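Local coordinates for hypothetical protein YCHN (Escherichia coli, PDB 1JX7) that is of unknown function but assembles into a homohexamer, a dimer of trimers, and belongs to the DsrE/DsrF-like family, at residues V5-G10 / F40-A45. Numbering follows the deposited sequence.
Sequences VIVANG and FLMSDA
Two neighbouring parallel strands pair through their backbones here, at the C-terminal ends of 3-8 and 36-41 near the middle of the sheet. Phe40 N donates an almost straight bond to Ile6 O (2.8 Å, 176°), and Met42 N reaches Ala8 O at 2.8 Å; between them the bond from Ala8 N to Phe40 O is weak. On one face Val7 CG1, placed anti to the backbone N (chi1 -160°), lies 4.2 Å from Phe40 CD1 and 3.6 Å from the methyl CE of selenomethionine Met42, which follows the strand and sets its CG at the Phe40 ring edge, in plane. The bend of this flexible chain at chi3 (-63°) turns CE back toward 5-10, 3.4 Å from Asn9 OD1. Cutting Asn9 back to an alanine is likely to open a gap beside CE; Asn20 of a second subunit also packs on Asn9. On the other face small Ala8 leaves room for Leu41, whose CD2 meets its CB at 3.5 Å, and, beyond the strand end, for Ala45 CB of the 3-10 turn. Asn9 O accepts a weak bond from Ala45 N. The unit is a beta-alpha-beta crossover through helix 17-31: strand 113-116 flanks 3-8, strand 75-78 flanks 36-41, and helix 101-107 covers Phe40 and Met42.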
loop_
_atom_site.group_PDB
_atom_site.type_symbol
_atom_site.label_atom_id
_atom_site.label_comp_id
_atom_site.label_asym_id
_atom_site.label_seq_id
_atom_site.Cartn_x
_atom_site.Cartn_y
_atom_site.Cartn_z
ATOM N N VAL A 5 0.226 -6.689 23.237
ATOM C CA VAL A 5 0.175 -7.531 22.058
ATOM C C VAL A 5 0.517 -6.659 20.860
ATOM O O VAL A 5 0.068 -5.509 20.756
ATOM C CB VAL A 5 -1.229 -8.138 21.842
ATOM C CG1 VAL A 5 -1.273 -8.906 20.536
ATOM C CG2 VAL A 5 -1.584 -9.049 22.997
ATOM N N ILE A 6 1.336 -7.202 19.960
ATOM C CA ILE A 6 1.716 -6.483 18.753
ATOM C C ILE A 6 1.302 -7.324 17.559
ATOM O O ILE A 6 1.624 -8.504 17.473
ATOM C CB ILE A 6 3.242 -6.243 18.687
ATOM C CG1 ILE A 6 3.618 -5.038 19.555
ATOM C CG2 ILE A 6 3.682 -6.034 17.229
ATOM C CD1 ILE A 6 5.068 -4.580 19.403
ATOM N N VAL A 7 0.569 -6.729 16.634
ATOM C CA VAL A 7 0.160 -7.465 15.453
ATOM C C VAL A 7 0.875 -6.851 14.253
ATOM O O VAL A 7 1.290 -5.693 14.294
ATOM C CB VAL A 7 -1.365 -7.404 15.255
ATOM C CG1 VAL A 7 -1.806 -8.545 14.360
ATOM C CG2 VAL A 7 -2.071 -7.504 16.597
ATOM N N ALA A 8 1.045 -7.638 13.202
ATOM C CA ALA A 8 1.717 -7.168 12.005
ATOM C C ALA A 8 1.130 -7.820 10.754
ATOM O O ALA A 8 0.878 -9.032 10.725
ATOM C CB ALA A 8 3.199 -7.455 12.107
ATOM N N ASN A 9 0.918 -7.000 9.722
ATOM C CA ASN A 9 0.347 -7.449 8.451
ATOM C C ASN A 9 1.372 -7.351 7.324
ATOM O O ASN A 9 1.275 -8.056 6.320
ATOM C CB ASN A 9 -0.865 -6.581 8.091
ATOM C CG ASN A 9 -2.043 -6.790 9.025
ATOM O OD1 ASN A 9 -1.878 -6.917 10.240
ATOM N ND2 ASN A 9 -3.249 -6.807 8.468
ATOM N N GLY A 10 2.362 -6.481 7.500
ATOM C CA GLY A 10 3.359 -6.261 6.469
ATOM C C GLY A 10 4.330 -7.359 6.042
ATOM O O GLY A 10 4.851 -8.111 6.867
ATOM N N PHE A 40 2.038 -11.230 17.162
ATOM C CA PHE A 40 1.244 -12.036 16.259
ATOM C C PHE A 40 1.509 -11.522 14.858
ATOM O O PHE A 40 1.623 -10.315 14.665
ATOM C CB PHE A 40 -0.244 -11.910 16.603
ATOM C CG PHE A 40 -1.096 -12.958 15.944
ATOM C CD1 PHE A 40 -1.589 -12.764 14.655
ATOM C CD2 PHE A 40 -1.338 -14.167 16.585
ATOM C CE1 PHE A 40 -2.308 -13.761 14.009
ATOM C CE2 PHE A 40 -2.060 -15.169 15.950
ATOM C CZ PHE A 40 -2.548 -14.970 14.658
ATOM N N LEU A 41 1.624 -12.417 13.889
ATOM C CA LEU A 41 1.855 -11.992 12.512
ATOM C C LEU A 41 0.781 -12.574 11.605
ATOM O O LEU A 41 0.646 -13.794 11.503
ATOM C CB LEU A 41 3.231 -12.449 12.024
ATOM C CG LEU A 41 4.439 -12.056 12.882
ATOM C CD1 LEU A 41 5.728 -12.459 12.168
ATOM C CD2 LEU A 41 4.406 -10.563 13.165
HETATM N N MSE A 42 0.024 -11.691 10.950
HETATM C CA MSE A 42 -1.044 -12.103 10.042
HETATM C C MSE A 42 -0.626 -11.933 8.587
HETATM O O MSE A 42 0.452 -11.437 8.288
HETATM C CB MSE A 42 -2.318 -11.281 10.295
HETATM C CG MSE A 42 -2.947 -11.485 11.665
HETATM SE SE MSE A 42 -4.552 -10.717 11.818
HETATM C CE MSE A 42 -4.124 -8.999 11.600
ATOM N N SER A 43 -1.513 -12.361 7.689
ATOM C CA SER A 43 -1.311 -12.245 6.278
ATOM C C SER A 43 0.140 -12.323 5.816
ATOM O O SER A 43 0.850 -13.259 6.192
ATOM C CB SER A 43 -1.930 -10.962 5.758
ATOM O OG SER A 43 -1.264 -9.833 6.292
ATOM N N ASP A 44 0.611 -11.366 5.021
ATOM C CA ASP A 44 1.989 -11.178 4.586
ATOM C C ASP A 44 3.182 -11.245 5.546
ATOM O O ASP A 44 4.236 -11.797 5.180
ATOM C CB ASP A 44 2.125 -9.912 3.783
ATOM C CG ASP A 44 1.143 -9.845 2.646
ATOM O OD1 ASP A 44 1.205 -8.862 1.884
ATOM O OD2 ASP A 44 0.312 -10.776 2.515
ATOM N N ALA A 45 3.043 -10.712 6.754
ATOM C CA ALA A 45 4.139 -10.717 7.730
ATOM C C ALA A 45 4.521 -12.131 8.146
ATOM O O ALA A 45 5.470 -12.337 8.890
ATOM C CB ALA A 45 3.740 -9.890 8.990
#